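PDB 3VZ3: succinate-semialdehyde dehydrogenase from Synechococcus, which probably oxidises succinate semialdehyde to succinate, using NADP as the coenzyme. Local coordinates for residues 128-133 with 155-160; 206-211 with 229-234; 358-363 with 385-390. The protein carries 1 engineered substitution. One frame throughout, in Å; residues are numbered along the deposited sequence.

Contact 1. Residues 128-133 with 155-160. With NAP (NADP nicotinamide-adenine-dinucleotide phosphate), chain D.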
# COMPACT_ATOMS: atom_id res chain seq x y z
N LEU A 128 -12.06 -7.32 1.05
CA LEU A 128 -12.85 -7.32 -0.19
C LEU A 128 -11.93 -7.58 -1.38
O LEU A 128 -10.91 -6.91 -1.53
CB LEU A 128 -13.61 -6.00 -0.38
CG LEU A 128 -14.15 -5.68 -1.78
CD1 LEU A 128 -15.29 -6.65 -2.18
CD2 LEU A 128 -14.62 -4.23 -1.84
N ALA A 129 -12.30 -8.55 -2.22
CA ALA A 129 -11.61 -8.78 -3.50
C ALA A 129 -12.58 -8.54 -4.66
O ALA A 129 -13.68 -9.10 -4.69
CB ALA A 129 -11.07 -10.20 -3.57
N VAL A 130 -12.15 -7.73 -5.62
CA VAL A 130 -12.95 -7.47 -6.82
C VAL A 130 -12.14 -8.06 -7.96
O VAL A 130 -10.98 -7.71 -8.13
CB VAL A 130 -13.18 -5.96 -7.03
CG1 VAL A 130 -13.90 -5.69 -8.37
CG2 VAL A 130 -13.97 -5.37 -5.86
N MET A 131 -12.74 -8.97 -8.72
CA MET A 131 -11.97 -9.78 -9.67
C MET A 131 -12.57 -9.74 -11.08
O MET A 131 -13.76 -9.46 -11.23
CB MET A 131 -11.84 -11.23 -9.16
CG MET A 131 -10.98 -11.38 -7.89
SD MET A 131 -9.24 -11.08 -8.24
CE MET A 131 -8.67 -10.33 -6.70
N PRO A 132 -11.73 -9.98 -12.11
CA PRO A 132 -12.12 -9.89 -13.51
C PRO A 132 -12.45 -11.26 -14.13
O PRO A 132 -12.09 -12.31 -13.57
CB PRO A 132 -10.85 -9.33 -14.15
CG PRO A 132 -9.75 -10.09 -13.42
CD PRO A 132 -10.28 -10.26 -11.98
N TRP A 133 -13.09 -11.23 -15.29
CA TRP A 133 -13.54 -12.46 -15.96
C TRP A 133 -12.46 -13.25 -16.69
O TRP A 133 -12.70 -14.40 -17.06
CB TRP A 133 -14.72 -12.16 -16.92
CG TRP A 133 -14.40 -11.04 -17.84
CD1 TRP A 133 -14.77 -9.73 -17.70
CD2 TRP A 133 -13.56 -11.09 -19.02
NE1 TRP A 133 -14.23 -8.97 -18.72
CE2 TRP A 133 -13.48 -9.78 -19.53
CE3 TRP A 133 -12.87 -12.12 -19.68
CZ2 TRP A 133 -12.75 -9.47 -20.69
CZ3 TRP A 133 -12.13 -11.81 -20.83
CH2 TRP A 133 -12.07 -10.49 -21.31
N VAL A 155 -14.54 -11.54 1.16
CA VAL A 155 -15.76 -11.48 0.37
C VAL A 155 -15.34 -11.13 -1.06
O VAL A 155 -14.48 -10.27 -1.27
CB VAL A 155 -16.82 -10.47 0.92
CG1 VAL A 155 -17.43 -10.98 2.23
CG2 VAL A 155 -16.25 -9.06 1.10
N LEU A 156 -15.90 -11.87 -2.01
CA LEU A 156 -15.52 -11.75 -3.41
C LEU A 156 -16.65 -11.13 -4.22
O LEU A 156 -17.78 -11.61 -4.19
CB LEU A 156 -15.19 -13.14 -3.98
CG LEU A 156 -15.07 -13.24 -5.51
CD1 LEU A 156 -13.82 -12.50 -6.07
CD2 LEU A 156 -15.10 -14.70 -5.96
N LYS A 157 -16.33 -10.03 -4.90
CA LYS A 157 -17.21 -9.54 -5.96
C LYS A 157 -16.52 -9.92 -7.26
O LYS A 157 -15.53 -9.31 -7.65
CB LYS A 157 -17.42 -8.01 -5.86
CG LYS A 157 -18.35 -7.41 -6.93
CD LYS A 157 -17.60 -6.92 -8.17
CE LYS A 157 -18.55 -6.26 -9.19
NZ LYS A 157 -19.37 -7.26 -9.91
N HIS A 158 -17.03 -10.95 -7.93
CA HIS A 158 -16.49 -11.34 -9.21
C HIS A 158 -17.15 -10.56 -10.35
O HIS A 158 -18.18 -9.88 -10.15
CB HIS A 158 -16.69 -12.84 -9.45
CG HIS A 158 -15.52 -13.51 -10.09
ND1 HIS A 158 -14.68 -12.89 -10.99
CD2 HIS A 158 -15.05 -14.78 -9.96
CE1 HIS A 158 -13.75 -13.73 -11.39
NE2 HIS A 158 -13.94 -14.89 -10.78
N ALA A 159 -16.59 -10.68 -11.55
CA ALA A 159 -17.21 -10.08 -12.74
C ALA A 159 -18.62 -10.65 -12.95
O ALA A 159 -18.88 -11.83 -12.67
CB ALA A 159 -16.31 -10.31 -13.97
N SER A 160 -19.55 -9.80 -13.41
CA SER A 160 -20.95 -10.20 -13.52
C SER A 160 -21.21 -11.25 -14.60
O SER A 160 -22.28 -11.85 -14.64
CB SER A 160 -21.84 -8.97 -13.77
OG SER A 160 -21.87 -8.18 -12.59
PA NAP D . -13.19 -4.47 -15.34
O1A NAP D . -14.31 -3.90 -16.13
O2A NAP D . -12.36 -3.47 -14.62
O5B NAP D . -13.81 -5.55 -14.31
C5B NAP D . -13.04 -6.10 -13.25
C4B NAP D . -13.95 -6.17 -12.02
O4B NAP D . -14.25 -4.85 -11.57
C3B NAP D . -15.29 -6.83 -12.29
O3B NAP D . -15.63 -7.55 -11.12
C2B NAP D . -16.24 -5.66 -12.51
O2B NAP D . -17.57 -5.94 -12.17
C1B NAP D . -15.66 -4.66 -11.53
N9A NAP D . -15.93 -3.23 -11.79
C8A NAP D . -16.07 -2.56 -12.98
N7A NAP D . -16.28 -1.24 -12.69
C5A NAP D . -16.25 -1.08 -11.34
C6A NAP D . -16.40 0.03 -10.51
N6A NAP D . -16.61 1.25 -11.02
N1A NAP D . -16.32 -0.13 -9.14
C2A NAP D . -16.10 -1.38 -8.58
N3A NAP D . -15.96 -2.48 -9.42
C4A NAP D . -16.03 -2.32 -10.77
O3 NAP D . -12.18 -5.34 -16.23
PN NAP D . -12.30 -5.93 -17.73
O1N NAP D . -13.69 -6.38 -17.96
O2N NAP D . -11.69 -4.95 -18.66
O5D NAP D . -11.31 -7.19 -17.53
C5D NAP D . -10.03 -7.20 -18.13
C4D NAP D . -9.03 -6.29 -17.43
O4D NAP D . -8.43 -6.99 -16.36
C3D NAP D . -7.87 -5.88 -18.33
O3D NAP D . -8.07 -4.62 -18.92
C2D NAP D . -6.69 -5.80 -17.40
O2D NAP D . -6.55 -4.44 -17.10
C1D NAP D . -7.13 -6.48 -16.12
N1N NAP D . -6.25 -7.55 -15.58
C2N NAP D . -5.12 -7.27 -14.85
C3N NAP D . -4.34 -8.32 -14.35
C7N NAP D . -3.13 -8.13 -13.47
O7N NAP D . -2.71 -9.21 -12.65
N7N NAP D . -2.46 -6.97 -13.48
C4N NAP D . -4.74 -9.63 -14.57
C5N NAP D . -5.90 -9.90 -15.29
C6N NAP D . -6.66 -8.85 -15.78
P2B NAP D . -18.73 -6.09 -13.30
O1X NAP D . -20.03 -6.30 -12.55
O2X NAP D . -18.41 -7.26 -14.18
O3X NAP D . -18.74 -4.81 -14.12
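Val-130 and Lys-157 are neighbours on one face of a parallel strand pair, and both meet the adenosine end of NADP. Val-130 CG1 lies 3.9 Å from Lys-157 CD. The same methyl packs against the ribose, 3.3 Å from NAP O4B. Lys-157 leaves the strand with CG anti to the backbone N (chi1 -179°), then bends at chi2 and chi4. This brings NZ round to the 2'-phosphate, where it donates to NAP O1X at 2.9 Å. NZ also donates to His-158 O and Ile-188 O. With O1X these would use its three protons, so the bond to NAP O2B is at most weak and shared. Ser-160, three residues on, also holds the phosphate: OG bonds NAP O1X at 2.6 Å, and the backbone N bonds NAP O2X. This grip is consistent with the use of NADP.

Met-131 O takes a hydrogen bond from NAP O3B at 2.7 Å. Trp-133 NE1 reaches NAP O1N through a bent bond, with 134° at the hydrogen. Ala-159 CB sits at the edge of that indole, 3.8 Å from Trp-133 CB.

Behind this shell, the His-158 ring turns its edge to Pro-132, with CE1 3.1 Å from Pro-132 O. Its ND1 accepts a bond from Ala-159 N, and its NE2 is bonded to Pro-136 O. Three backbone bonds link the segments: Ala-129 N to Val-155 O, Lys-157 N to Ala-129 O, and Met-131 N to Lys-157 O. Met-131 CG touches Leu-156 CD1 at 3.6 Å, where the side chains cross at about a right angle.

Helix 138-149 connects the two strands and covers Ala-129 and Met-131. Helix 193-198 packs on Leu-128 and Lys-157. Strand 202-208 pairs with 128-130 along its other edge.

Contact 2. Residues 206-211 with 229-234; sequences TLTGSE and LLELGG. With NAP (NADP nicotinamide-adenine-dinucleotide phosphate), chain D.
Thr-208 and Glu-231 lie side by side on one face of a parallel strand pair and point the same way. Glu-231 CB is 3.4 Å from NAP N7N. CG, placed anti to the carbonyl carbon (chi1 -63°), passes Thr-208 OG1 at 4.0 Å. The chain bends at chi2, and CD comes near the carboxamide oxygen. OE1 ends 3.4 Å from NAP O7N. Beside it, Thr-208 CG2 touches the nicotinamide ring, 3.4 Å from NAP C4N.

Leu-232 takes part through both backbone and side chain. Its O accepts an almost straight bond from NAP N7N at 2.8 Å, with 177° at the hydrogen, which would restrain the rotation of the carboxamide. Its CD2 meets Leu-207 CD2 at 3.8 Å, the two side chains crossing at about a right angle. Leu-230 CD2 packs on Leu-207 CB, on the sheet face opposite Thr-208 and Glu-231. Ile-225 of the second subunit packs on Leu-230, Leu-232 and Glu-211.

The backbone is held by Leu-207 N to Leu-229 O, Glu-231 N to Leu-207 O and Gly-209 N to Glu-231 O. Past the strand, Ser-210 N donates to NAP O2A at 2.9 Å. Ser-210 OG bonds NAP O2N at 2.9 Å, on the second phosphate. Ser-210 stands at the N-cap position of helix 211-223, though its side chain makes no capping bond. Strand 202-208, helix 211-223 and strand 228-231 form a beta-alpha-beta unit of the Rossmann-like coenzyme site of aldehyde dehydrogenases.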
# COMPACT_ATOMS: atom_id res chain seq x y z
N THR A 206 -8.69 -5.48 -2.50
CA THR A 206 -7.81 -5.74 -3.64
C THR A 206 -8.66 -5.77 -4.90
O THR A 206 -9.79 -6.24 -4.87
CB THR A 206 -7.00 -7.05 -3.42
OG1 THR A 206 -5.97 -7.16 -4.41
CG2 THR A 206 -7.87 -8.33 -3.43
N LEU A 207 -8.12 -5.27 -6.01
CA LEU A 207 -8.84 -5.35 -7.27
C LEU A 207 -7.88 -5.72 -8.39
O LEU A 207 -6.81 -5.13 -8.53
CB LEU A 207 -9.57 -4.03 -7.60
CG LEU A 207 -10.43 -3.98 -8.89
CD1 LEU A 207 -11.64 -3.07 -8.71
CD2 LEU A 207 -9.63 -3.54 -10.14
N THR A 208 -8.30 -6.70 -9.19
CA THR A 208 -7.65 -7.01 -10.45
C THR A 208 -8.66 -6.71 -11.56
O THR A 208 -9.81 -7.14 -11.49
CB THR A 208 -7.23 -8.48 -10.51
OG1 THR A 208 -6.29 -8.72 -9.45
CG2 THR A 208 -6.52 -8.76 -11.81
N GLY A 209 -8.23 -5.94 -12.55
CA GLY A 209 -9.17 -5.46 -13.57
C GLY A 209 -8.61 -4.26 -14.31
O GLY A 209 -7.41 -4.16 -14.52
N SER A 210 -9.49 -3.35 -14.71
CA SER A 210 -9.07 -2.22 -15.51
C SER A 210 -9.03 -0.95 -14.67
O SER A 210 -9.51 -0.93 -13.52
CB SER A 210 -9.98 -2.08 -16.72
OG SER A 210 -9.70 -3.15 -17.63
N GLU A 211 -8.45 0.10 -15.25
CA GLU A 211 -8.22 1.34 -14.51
C GLU A 211 -9.48 1.99 -13.91
O GLU A 211 -9.46 2.40 -12.75
CB GLU A 211 -7.42 2.34 -15.34
CG GLU A 211 -7.14 3.64 -14.57
CD GLU A 211 -6.14 4.56 -15.25
OE1 GLU A 211 -5.41 4.11 -16.16
OE2 GLU A 211 -6.11 5.74 -14.85
N LEU A 229 -4.55 -2.96 -2.96
CA LEU A 229 -3.59 -3.49 -3.92
C LEU A 229 -4.34 -3.49 -5.25
O LEU A 229 -5.49 -3.92 -5.31
CB LEU A 229 -3.16 -4.91 -3.57
CG LEU A 229 -2.11 -5.59 -4.47
CD1 LEU A 229 -1.29 -6.60 -3.68
CD2 LEU A 229 -2.77 -6.29 -5.66
N LEU A 230 -3.67 -3.02 -6.30
CA LEU A 230 -4.31 -2.97 -7.60
C LEU A 230 -3.45 -3.64 -8.64
O LEU A 230 -2.27 -3.31 -8.80
CB LEU A 230 -4.53 -1.52 -8.03
CG LEU A 230 -5.45 -0.63 -7.20
CD1 LEU A 230 -5.47 0.75 -7.79
CD2 LEU A 230 -6.86 -1.23 -7.16
N GLU A 231 -4.06 -4.55 -9.39
CA GLU A 231 -3.40 -5.23 -10.50
C GLU A 231 -4.22 -4.89 -11.74
O GLU A 231 -5.31 -5.43 -11.94
CB GLU A 231 -3.40 -6.75 -10.27
CG GLU A 231 -2.62 -7.25 -9.02
CD GLU A 231 -1.15 -7.58 -9.27
OE1 GLU A 231 -0.67 -7.55 -10.44
OE2 GLU A 231 -0.46 -7.88 -8.27
N LEU A 232 -3.72 -3.97 -12.57
CA LEU A 232 -4.53 -3.48 -13.67
C LEU A 232 -3.99 -3.91 -15.05
O LEU A 232 -3.31 -4.93 -15.17
CB LEU A 232 -4.75 -1.97 -13.57
CG LEU A 232 -5.18 -1.46 -12.17
CD1 LEU A 232 -5.29 0.07 -12.15
CD2 LEU A 232 -6.48 -2.13 -11.71
N GLY A 233 -4.31 -3.12 -16.07
CA GLY A 233 -3.95 -3.49 -17.44
C GLY A 233 -2.51 -3.25 -17.81
O GLY A 233 -1.74 -2.65 -17.06
N GLY A 234 -2.14 -3.73 -18.99
CA GLY A 234 -0.79 -3.53 -19.51
C GLY A 234 -0.83 -3.37 -21.01
O GLY A 234 -1.80 -3.75 -21.66
PA NAP D . -13.19 -4.47 -15.34
O1A NAP D . -14.31 -3.90 -16.13
O2A NAP D . -12.36 -3.47 -14.62
O5B NAP D . -13.81 -5.55 -14.31
C5B NAP D . -13.04 -6.10 -13.25
C4B NAP D . -13.95 -6.17 -12.02
O4B NAP D . -14.25 -4.85 -11.57
C3B NAP D . -15.29 -6.83 -12.29
O3B NAP D . -15.63 -7.55 -11.12
C2B NAP D . -16.24 -5.66 -12.51
O2B NAP D . -17.57 -5.94 -12.17
C1B NAP D . -15.66 -4.66 -11.53
N9A NAP D . -15.93 -3.23 -11.79
C8A NAP D . -16.07 -2.56 -12.98
N7A NAP D . -16.28 -1.24 -12.69
C5A NAP D . -16.25 -1.08 -11.34
C6A NAP D . -16.40 0.03 -10.51
N6A NAP D . -16.61 1.25 -11.02
N1A NAP D . -16.32 -0.13 -9.14
C2A NAP D . -16.10 -1.38 -8.58
N3A NAP D . -15.96 -2.48 -9.42
C4A NAP D . -16.03 -2.32 -10.77
O3 NAP D . -12.18 -5.34 -16.23
PN NAP D . -12.30 -5.93 -17.73
O1N NAP D . -13.69 -6.38 -17.96
O2N NAP D . -11.69 -4.95 -18.66
O5D NAP D . -11.31 -7.19 -17.53
C5D NAP D . -10.03 -7.20 -18.13
C4D NAP D . -9.03 -6.29 -17.43
O4D NAP D . -8.43 -6.99 -16.36
C3D NAP D . -7.87 -5.88 -18.33
O3D NAP D . -8.07 -4.62 -18.92
C2D NAP D . -6.69 -5.80 -17.40
O2D NAP D . -6.55 -4.44 -17.10
C1D NAP D . -7.13 -6.48 -16.12
N1N NAP D . -6.25 -7.55 -15.58
C2N NAP D . -5.12 -7.27 -14.85
C3N NAP D . -4.34 -8.32 -14.35
C7N NAP D . -3.13 -8.13 -13.47
O7N NAP D . -2.71 -9.21 -12.65
N7N NAP D . -2.46 -6.97 -13.48
C4N NAP D . -4.74 -9.63 -14.57
C5N NAP D . -5.90 -9.90 -15.29
C6N NAP D . -6.66 -8.85 -15.78
P2B NAP D . -18.73 -6.09 -13.30
O1X NAP D . -20.03 -6.30 -12.55
O2X NAP D . -18.41 -7.26 -14.18
O3X NAP D . -18.74 -4.81 -14.12

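Contact 3. Residues 358-363 with 385-390; sequences ILQEEL and DIPFGL. With NAP (NADP nicotinamide-adenine-dinucleotide phosphate), chain D.
Two loops at the nicotinamide-ribose edge of the NADP site meet where Phe-388 packs against the backbone of Gln-360 to Glu-362. Phe-388 CE2 lies 3.5 Å from Gln-360 O, and CZ lies 4.2 Å from Glu-362 CB. The ring approaches this backbone obliquely. Pro-387 CG stands 3.9 Å above one face of the ring, offset toward the rim. The side chain of Gln-360 bends at chi2 and lies across Pro-387. Ile-386 CG2 rests 3.9 Å from Leu-359 O.

Both loops belong to the part of the aldehyde dehydrogenase fold built on the seven-stranded sheet. Segment 358-363 comes before strand 367-373, and segment 385-390 leads into strand 391-395. Residues 358-360 end a 3-10 segment, and Glu-361 N bonds Ile-358 O.

Beyond it Glu-362 reaches the coenzyme. Its CG is anti to the backbone N (chi1 178°) and the chain stays extended, which carries the carboxylate out to the ribose. Glu-362 OE1 accepts a bond from NAP O3D at 3.0 Å. The other oxygen, OE2, forms a salt bridge with Lys-269 and a hydrogen bond with Gly-234 N, so the carboxylate is held on both oxygens. From the second loop Leu-390 brings CD2 to within 3.4 Å of NAP N7N, while its side chain also touches Ala-265 and Ile-266.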
# COMPACT_ATOMS: atom_id res chain seq x y z
N ILE A 358 -4.14 4.51 -30.90
CA ILE A 358 -4.03 3.11 -30.50
C ILE A 358 -2.70 2.83 -29.77
O ILE A 358 -2.60 1.90 -28.98
CB ILE A 358 -4.22 2.17 -31.72
CG1 ILE A 358 -4.58 0.74 -31.26
CG2 ILE A 358 -3.01 2.24 -32.66
CD1 ILE A 358 -5.03 -0.17 -32.40
N LEU A 359 -1.69 3.65 -30.05
CA LEU A 359 -0.36 3.46 -29.45
C LEU A 359 -0.37 3.51 -27.92
O LEU A 359 0.50 2.93 -27.27
CB LEU A 359 0.62 4.50 -30.00
CG LEU A 359 0.97 4.37 -31.48
CD1 LEU A 359 1.88 5.49 -31.94
CD2 LEU A 359 1.59 3.01 -31.77
N GLN A 360 -1.37 4.19 -27.36
CA GLN A 360 -1.49 4.38 -25.92
C GLN A 360 -2.55 3.48 -25.26
O GLN A 360 -2.76 3.54 -24.03
CB GLN A 360 -1.84 5.85 -25.61
CG GLN A 360 -0.82 6.87 -26.11
CD GLN A 360 0.58 6.60 -25.59
OE1 GLN A 360 1.52 6.39 -26.35
NE2 GLN A 360 0.70 6.57 -24.27
N GLU A 361 -3.23 2.66 -26.08
CA GLU A 361 -4.37 1.87 -25.60
C GLU A 361 -4.01 0.40 -25.42
O GLU A 361 -3.07 -0.10 -26.06
CB GLU A 361 -5.58 2.02 -26.55
CG GLU A 361 -6.08 3.48 -26.74
CD GLU A 361 -7.54 3.60 -27.22
OE1 GLU A 361 -8.32 2.63 -27.07
OE2 GLU A 361 -7.91 4.68 -27.75
N GLU A 362 -4.73 -0.28 -24.54
CA GLU A 362 -4.57 -1.73 -24.34
C GLU A 362 -5.45 -2.49 -25.32
O GLU A 362 -6.66 -2.25 -25.38
CB GLU A 362 -4.93 -2.14 -22.92
CG GLU A 362 -4.82 -3.64 -22.68
CD GLU A 362 -5.04 -4.05 -21.23
OE1 GLU A 362 -5.84 -3.38 -20.53
OE2 GLU A 362 -4.41 -5.04 -20.79
N LEU A 363 -4.83 -3.39 -26.09
CA LEU A 363 -5.56 -4.22 -27.05
C LEU A 363 -5.86 -5.58 -26.43
O LEU A 363 -5.02 -6.47 -26.39
CB LEU A 363 -4.77 -4.36 -28.36
CG LEU A 363 -4.46 -3.04 -29.11
CD1 LEU A 363 -3.96 -3.35 -30.52
CD2 LEU A 363 -5.66 -2.10 -29.19
N ASP A 385 6.99 4.09 -23.56
CA ASP A 385 6.14 5.22 -24.00
C ASP A 385 4.66 4.86 -23.96
O ASP A 385 3.95 4.93 -24.98
CB ASP A 385 6.53 5.66 -25.42
CG ASP A 385 5.84 6.96 -25.85
OD1 ASP A 385 5.51 7.81 -24.99
OD2 ASP A 385 5.62 7.13 -27.08
N ILE A 386 4.21 4.44 -22.78
CA ILE A 386 2.85 4.02 -22.50
C ILE A 386 2.49 4.45 -21.06
O ILE A 386 3.40 4.73 -20.25
CB ILE A 386 2.66 2.50 -22.64
CG1 ILE A 386 3.77 1.74 -21.88
CG2 ILE A 386 2.61 2.10 -24.13
CD1 ILE A 386 3.46 0.26 -21.60
N PRO A 387 1.18 4.59 -20.76
CA PRO A 387 0.83 4.89 -19.37
C PRO A 387 1.01 3.70 -18.42
O PRO A 387 1.17 3.90 -17.21
CB PRO A 387 -0.64 5.31 -19.44
CG PRO A 387 -1.16 4.74 -20.69
CD PRO A 387 0.01 4.60 -21.65
N PHE A 388 1.02 2.49 -18.98
CA PHE A 388 1.06 1.25 -18.20
C PHE A 388 2.50 0.86 -17.87
O PHE A 388 3.47 1.47 -18.36
CB PHE A 388 0.42 0.11 -18.99
CG PHE A 388 -0.88 0.46 -19.66
CD1 PHE A 388 -2.06 0.53 -18.94
CD2 PHE A 388 -0.91 0.73 -21.03
CE1 PHE A 388 -3.27 0.86 -19.57
CE2 PHE A 388 -2.09 1.05 -21.67
CZ PHE A 388 -3.27 1.12 -20.95
N GLY A 389 2.65 -0.17 -17.06
CA GLY A 389 3.97 -0.73 -16.78
C GLY A 389 3.85 -2.04 -16.03
O GLY A 389 4.31 -2.15 -14.90
N LEU A 390 3.25 -3.04 -16.67
CA LEU A 390 3.02 -4.28 -15.94
C LEU A 390 4.18 -5.23 -16.20
O LEU A 390 5.04 -5.40 -15.33
CB LEU A 390 1.67 -4.87 -16.32
CG LEU A 390 1.24 -6.13 -15.56
CD1 LEU A 390 1.31 -5.95 -14.02
CD2 LEU A 390 -0.15 -6.50 -15.99
PA NAP D . -13.19 -4.47 -15.34
O1A NAP D . -14.31 -3.90 -16.13
O2A NAP D . -12.36 -3.47 -14.62
O5B NAP D . -13.81 -5.55 -14.31
C5B NAP D . -13.04 -6.10 -13.25
C4B NAP D . -13.95 -6.17 -12.02
O4B NAP D . -14.25 -4.85 -11.57
C3B NAP D . -15.29 -6.83 -12.29
O3B NAP D . -15.63 -7.55 -11.12
C2B NAP D . -16.24 -5.66 -12.51
O2B NAP D . -17.57 -5.94 -12.17
C1B NAP D . -15.66 -4.66 -11.53
N9A NAP D . -15.93 -3.23 -11.79
C8A NAP D . -16.07 -2.56 -12.98
N7A NAP D . -16.28 -1.24 -12.69
C5A NAP D . -16.25 -1.08 -11.34
C6A NAP D . -16.40 0.03 -10.51
N6A NAP D . -16.61 1.25 -11.02
N1A NAP D . -16.32 -0.13 -9.14
C2A NAP D . -16.10 -1.38 -8.58
N3A NAP D . -15.96 -2.48 -9.42
C4A NAP D . -16.03 -2.32 -10.77
O3 NAP D . -12.18 -5.34 -16.23
PN NAP D . -12.30 -5.93 -17.73
O1N NAP D . -13.69 -6.38 -17.96
O2N NAP D . -11.69 -4.95 -18.66
O5D NAP D . -11.31 -7.19 -17.53
C5D NAP D . -10.03 -7.20 -18.13
C4D NAP D . -9.03 -6.29 -17.43
O4D NAP D . -8.43 -6.99 -16.36
C3D NAP D . -7.87 -5.88 -18.33
O3D NAP D . -8.07 -4.62 -18.92
C2D NAP D . -6.69 -5.80 -17.40
O2D NAP D . -6.55 -4.44 -17.10
C1D NAP D . -7.13 -6.48 -16.12
N1N NAP D . -6.25 -7.55 -15.58
C2N NAP D . -5.12 -7.27 -14.85
C3N NAP D . -4.34 -8.32 -14.35
C7N NAP D . -3.13 -8.13 -13.47
O7N NAP D . -2.71 -9.21 -12.65
N7N NAP D . -2.46 -6.97 -13.48
C4N NAP D . -4.74 -9.63 -14.57
C5N NAP D . -5.90 -9.90 -15.29
C6N NAP D . -6.66 -8.85 -15.78
P2B NAP D . -18.73 -6.09 -13.30
O1X NAP D . -20.03 -6.30 -12.55
O2X NAP D . -18.41 -7.26 -14.18
O3X NAP D . -18.74 -4.81 -14.12

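Contacts 1 and 2 are adjacent parts of one sheet, with centres about 11 Å apart. They join where strand 116-130 runs beside strand 202-208: Leu-128 O is 2.8 Å from Thr-206 N, and Val-130 N is 2.9 Å from Thr-206 O, both probable hydrogen bonds. Contact 3 adjoins contact 2 at the nicotinamide end, its centre about 14 Å away and about 24 Å from contact 1, with Phe-388 CD1 3.7 Å from Gly-233 O. All three share one NADP. Contact 1 holds the 2'-phosphate and adenosine ribose and shares the diphosphate with contact 2, which also binds the carboxamide. Ser-210 and Glu-362 both reach NAP O3D. Bound 4-oxobutanoic acid is about 6 Å from the Thr-208 side chain.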